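Local coordinates for protein Sex comb on midleg CG9495-PA (Drosophila melanogaster, PDB 1PK1) that probably takes part in Polycomb-group gene silencing, using its sterile alpha motif (SAM) domain to associate with other SAM domains, at residues E21-Q24 with Y25-N29; E56-M59 with K60-L64. The protein carries 2 engineered substitutions. All coordinates share one frame; numbering follows the deposited sequence.

Interaction 1 (E21-Q24 with Y25-N29)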
loop_
_atom_site.group_PDB
_atom_site.type_symbol
_atom_site.label_atom_id
_atom_site.label_comp_id
_atom_site.label_asym_id
_atom_site.label_seq_id
_atom_site.Cartn_x
_atom_site.Cartn_y
_atom_site.Cartn_z
ATOM N N GLU B 21 -15.975 11.834 -6.143
ATOM C CA GLU B 21 -15.225 11.570 -7.370
ATOM C C GLU B 21 -13.880 10.925 -7.035
ATOM O O GLU B 21 -13.407 10.059 -7.768
ATOM C CB GLU B 21 -15.014 12.858 -8.164
ATOM C CG GLU B 21 -16.305 13.386 -8.811
ATOM C CD GLU B 21 -16.083 14.640 -9.631
ATOM O OE1 GLU B 21 -15.564 15.632 -9.079
ATOM O OE2 GLU B 21 -16.430 14.636 -10.833
ATOM N N VAL B 22 -13.269 11.354 -5.934
ATOM C CA VAL B 22 -11.991 10.781 -5.500
ATOM C C VAL B 22 -12.204 9.324 -5.098
ATOM O O VAL B 22 -11.401 8.443 -5.431
ATOM C CB VAL B 22 -11.407 11.550 -4.287
ATOM C CG1 VAL B 22 -10.275 10.751 -3.650
ATOM C CG2 VAL B 22 -10.891 12.913 -4.734
ATOM N N ILE B 23 -13.285 9.069 -4.371
ATOM C CA ILE B 23 -13.585 7.715 -3.942
ATOM C C ILE B 23 -13.883 6.820 -5.143
ATOM O O ILE B 23 -13.472 5.664 -5.175
ATOM C CB ILE B 23 -14.769 7.708 -2.956
ATOM C CG1 ILE B 23 -14.332 8.405 -1.660
ATOM C CG2 ILE B 23 -15.230 6.274 -2.693
ATOM C CD1 ILE B 23 -15.409 8.507 -0.599
ATOM N N GLN B 24 -14.590 7.359 -6.130
ATOM C CA GLN B 24 -14.905 6.595 -7.336
ATOM C C GLN B 24 -13.611 6.247 -8.082
ATOM O O GLN B 24 -13.476 5.149 -8.624
ATOM C CB GLN B 24 -15.834 7.400 -8.250
ATOM C CG GLN B 24 -16.067 6.769 -9.621
ATOM C CD GLN B 24 -16.783 5.431 -9.548
ATOM O OE1 GLN B 24 -16.866 4.706 -10.543
ATOM N NE2 GLN B 24 -17.309 5.097 -8.374
ATOM N N TYR B 25 -12.663 7.183 -8.107
ATOM C CA TYR B 25 -11.384 6.944 -8.777
ATOM C C TYR B 25 -10.639 5.804 -8.092
ATOM O O TYR B 25 -10.213 4.840 -8.736
ATOM C CB TYR B 25 -10.515 8.208 -8.758
ATOM C CG TYR B 25 -9.091 7.954 -9.194
ATOM C CD1 TYR B 25 -8.814 7.470 -10.474
ATOM C CD2 TYR B 25 -8.020 8.165 -8.324
ATOM C CE1 TYR B 25 -7.520 7.199 -10.877
ATOM C CE2 TYR B 25 -6.708 7.895 -8.723
ATOM C CZ TYR B 25 -6.472 7.410 -10.003
ATOM O OH TYR B 25 -5.199 7.122 -10.426
ATOM N N ILE B 26 -10.482 5.913 -6.778
ATOM C CA ILE B 26 -9.788 4.882 -6.023
ATOM C C ILE B 26 -10.461 3.520 -6.185
ATOM O O ILE B 26 -9.818 2.542 -6.555
ATOM C CB ILE B 26 -9.747 5.219 -4.516
ATOM C CG1 ILE B 26 -9.033 6.555 -4.289
ATOM C CG2 ILE B 26 -9.043 4.102 -3.757
ATOM C CD1 ILE B 26 -7.580 6.564 -4.698
ATOM N N GLU B 27 -11.760 3.464 -5.911
ATOM C CA GLU B 27 -12.503 2.209 -5.997
ATOM C C GLU B 27 -12.643 1.602 -7.390
ATOM O O GLU B 27 -12.613 0.379 -7.531
ATOM C CB GLU B 27 -13.885 2.380 -5.349
ATOM C CG GLU B 27 -13.812 2.416 -3.823
ATOM C CD GLU B 27 -15.128 2.786 -3.152
ATOM O OE1 GLU B 27 -16.197 2.615 -3.773
ATOM O OE2 GLU B 27 -15.087 3.236 -1.983
ATOM N N SER B 28 -12.788 2.434 -8.416
ATOM C CA SER B 28 -12.932 1.914 -9.777
ATOM C C SER B 28 -11.605 1.407 -10.328
ATOM O O SER B 28 -11.571 0.661 -11.309
ATOM C CB SER B 28 -13.499 2.987 -10.713
ATOM O OG SER B 28 -12.540 3.987 -11.004
ATOM N N ASN B 29 -10.509 1.814 -9.699
ATOM C CA ASN B 29 -9.192 1.382 -10.143
ATOM C C ASN B 29 -8.612 0.261 -9.288
ATOM O O ASN B 29 -7.812 -0.542 -9.770
ATOM C CB ASN B 29 -8.243 2.581 -10.180
ATOM C CG ASN B 29 -8.411 3.404 -11.440
ATOM O OD1 ASN B 29 -7.882 3.052 -12.496
ATOM N ND2 ASN B 29 -9.168 4.488 -11.345
#

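Interaction 2 (E56-M59 with K60-L64). Engineered in segment 56-59: Arg57 (natural residue Met).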
loop_
_atom_site.group_PDB
_atom_site.type_symbol
_atom_site.label_atom_id
_atom_site.label_comp_id
_atom_site.label_asym_id
_atom_site.label_seq_id
_atom_site.Cartn_x
_atom_site.Cartn_y
_atom_site.Cartn_z
ATOM N N GLU B 56 2.962 8.859 5.009
ATOM C CA GLU B 56 3.095 9.259 6.406
ATOM C C GLU B 56 1.789 9.832 6.953
ATOM O O GLU B 56 1.355 9.464 8.046
ATOM C CB GLU B 56 4.211 10.292 6.563
ATOM C CG GLU B 56 5.603 9.739 6.312
ATOM C CD GLU B 56 5.951 8.598 7.246
ATOM O OE1 GLU B 56 5.843 8.784 8.478
ATOM O OE2 GLU B 56 6.339 7.519 6.751
ATOM N N ARG B 57 1.173 10.735 6.195
ATOM C CA ARG B 57 -0.089 11.350 6.605
ATOM C C ARG B 57 -1.202 10.303 6.673
ATOM O O ARG B 57 -2.045 10.337 7.566
ATOM C CB ARG B 57 -0.508 12.439 5.614
ATOM C CG ARG B 57 0.509 13.541 5.359
ATOM C CD ARG B 57 0.487 14.622 6.423
ATOM N NE ARG B 57 0.709 15.942 5.833
ATOM C CZ ARG B 57 1.781 16.287 5.124
ATOM N NH1 ARG B 57 2.754 15.411 4.910
ATOM N NH2 ARG B 57 1.877 17.510 4.617
ATOM N N MET B 58 -1.224 9.388 5.709
ATOM C CA MET B 58 -2.249 8.350 5.710
ATOM C C MET B 58 -2.114 7.415 6.902
ATOM O O MET B 58 -3.104 7.016 7.499
ATOM C CB MET B 58 -2.198 7.537 4.408
ATOM C CG MET B 58 -2.785 8.268 3.214
ATOM S SD MET B 58 -2.985 7.207 1.762
ATOM C CE MET B 58 -1.421 7.437 0.980
ATOM N N MET B 59 -0.887 7.068 7.262
ATOM C CA MET B 59 -0.685 6.162 8.381
ATOM C C MET B 59 -0.889 6.857 9.715
ATOM O O MET B 59 -1.570 6.345 10.595
ATOM C CB MET B 59 0.717 5.554 8.325
ATOM C CG MET B 59 0.943 4.651 7.124
ATOM S SD MET B 59 2.513 3.773 7.224
ATOM C CE MET B 59 3.669 5.121 6.907
ATOM N N LYS B 60 -0.313 8.041 9.847
ATOM C CA LYS B 60 -0.400 8.794 11.088
ATOM C C LYS B 60 -1.755 9.431 11.366
ATOM O O LYS B 60 -2.242 9.384 12.496
ATOM C CB LYS B 60 0.669 9.887 11.087
ATOM C CG LYS B 60 0.748 10.712 12.359
ATOM C CD LYS B 60 1.416 9.951 13.471
ATOM C CE LYS B 60 1.796 10.881 14.613
ATOM N NZ LYS B 60 2.569 10.131 15.629
ATOM N N TYR B 61 -2.369 10.020 10.342
ATOM C CA TYR B 61 -3.636 10.717 10.538
ATOM C C TYR B 61 -4.913 9.983 10.135
ATOM O O TYR B 61 -5.966 10.210 10.728
ATOM C CB TYR B 61 -3.565 12.071 9.828
ATOM C CG TYR B 61 -2.370 12.898 10.252
ATOM C CD1 TYR B 61 -1.743 13.760 9.355
ATOM C CD2 TYR B 61 -1.866 12.821 11.554
ATOM C CE1 TYR B 61 -0.642 14.526 9.739
ATOM C CE2 TYR B 61 -0.764 13.586 11.947
ATOM C CZ TYR B 61 -0.161 14.430 11.037
ATOM O OH TYR B 61 0.933 15.178 11.415
ATOM N N MET B 62 -4.835 9.106 9.143
ATOM C CA MET B 62 -6.032 8.382 8.723
ATOM C C MET B 62 -6.069 6.962 9.281
ATOM O O MET B 62 -7.064 6.257 9.132
ATOM C CB MET B 62 -6.119 8.343 7.196
ATOM C CG MET B 62 -6.295 9.713 6.565
ATOM S SD MET B 62 -6.294 9.690 4.759
ATOM C CE MET B 62 -7.869 8.870 4.419
ATOM N N GLY B 63 -4.977 6.542 9.908
ATOM C CA GLY B 63 -4.923 5.212 10.490
ATOM C C GLY B 63 -4.823 4.073 9.492
ATOM O O GLY B 63 -5.098 2.919 9.828
ATOM N N LEU B 64 -4.438 4.387 8.261
ATOM C CA LEU B 64 -4.292 3.362 7.231
ATOM C C LEU B 64 -2.992 2.599 7.458
ATOM O O LEU B 64 -2.005 3.173 7.913
ATOM C CB LEU B 64 -4.264 4.013 5.846
ATOM C CG LEU B 64 -5.599 4.558 5.331
ATOM C CD1 LEU B 64 -5.371 5.530 4.192
ATOM C CD2 LEU B 64 -6.465 3.385 4.888
HETATM O O HOH W 1 -1.344 3.489 10.594
#

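Interaction 1 (E21-Q24 with Y25-N29)
Helix 19-29, the first helix of the SAM domain, brings Ile23 and Glu27 side by side one turn apart, and illustrates how residues four apart on a helix meet, even an apolar one and a charged one. Both side chains point the same way. Glu27 OE2 closes on the methyl CG2 of Ile23 at 3.1 Å, a tight approach, while Glu27 CD lies 3.5 Å from the same Ile23 CG2. That methyl is in place because CG2, rather than CG1, stands anti to the backbone N of Ile23. Were Glu27 replaced by an alanine, the Ile23 methyl would probably lose its carboxylate neighbour and a gap would open beside Ala34, which the glutamate also touches. On the buried side Val22 and Ile26 follow the same spacing, their CG1 atoms 4.4 Å apart, and helices 37-42 and 66-79 pack over this surface through Phe40 and Leu75. The Tyr25 ring meets that of Trp17, and its OH bonds Leu75 O. The last turn shows a second principle, the doubling of donors on carbonyls. Gln24 O accepts from Ser28 N and from Ser28 OG, each at 2.8 Å, and the two donors arrive from opposite faces of the carbonyl plane. The hydroxyl gets there because OG sits between the backbone N and the carbonyl carbon (chi1 73°), folded back toward the preceding turn. Next along, Asn29 ND2 bonds Tyr25 O at 2.8 Å, with that oxygen almost exactly in the amide plane, whereas Asn29 N reaches the same oxygen only weakly. Side-chain donors thus reinforce the backbone bonding: the carbonyls of Gln24 and Tyr25, one turn before the helix ends, are each held by a side-chain donor as well as by a backbone N-H, the latter weak at Tyr25.

Interaction 2 (E56-M59 with K60-L64)
Met58 and Leu64 cross obliquely where helix 55-61 gives way to a turn, with Leu64 CD1 3.8 Å from both Met58 CB and Met58 SD. Met62 instead runs alongside Met58, pointing the same way, and its SD lies 4.1 Å from Met58 CG. This group of apolar side chains faces inward, toward Ile72 of helix 66-79 and Leu39 of helix 37-42. On the exposed face Arg57, an engineered residue, lies beside Tyr61. Tyr61 CG stands anti to its own carbonyl carbon (chi1 -54°), which lays the ring alongside Arg57. Arg57 CD approaches the ring obliquely, 3.5 Å from Tyr61 CE1, while the guanidinium plane stands 80° from the ring, so the groups are nearly perpendicular rather than stacked. Gly63, with positive phi (72°), takes the chain out of the helix, and Leu64 N bonds back six residues to Met58 O at 3.0 Å, consistent with the side-chain contact of that pair. Water 1 donates to both Met59 O and Leu64 O, bridging the helix and the residue after the turn. Polar closure and apolar packing therefore end the helix together, with Met58 serving both through its carbonyl and its side chain.

How the interactions relate
Interaction 1 comes first along the chain, within helix 19-29, and interaction 2 follows at the end of helix 55-61. Their centres are 19 Å apart, on opposite sides of the centre of the chain, and their nearest atoms remain about 8 Å from one another, so neither touches the other. What joins them is the shared core of the all-helical SAM domain: both pack against helices 37-42 and 66-79, with Phe40 met by Val22 and Ile23 in one and by Met62 in the other. The long helix 66-79 is approached at Leu75 by the first contact and at Ile72 by the second, so two local contacts, one along a helix and one at a helix end, are linked indirectly through the common interior of one small domain.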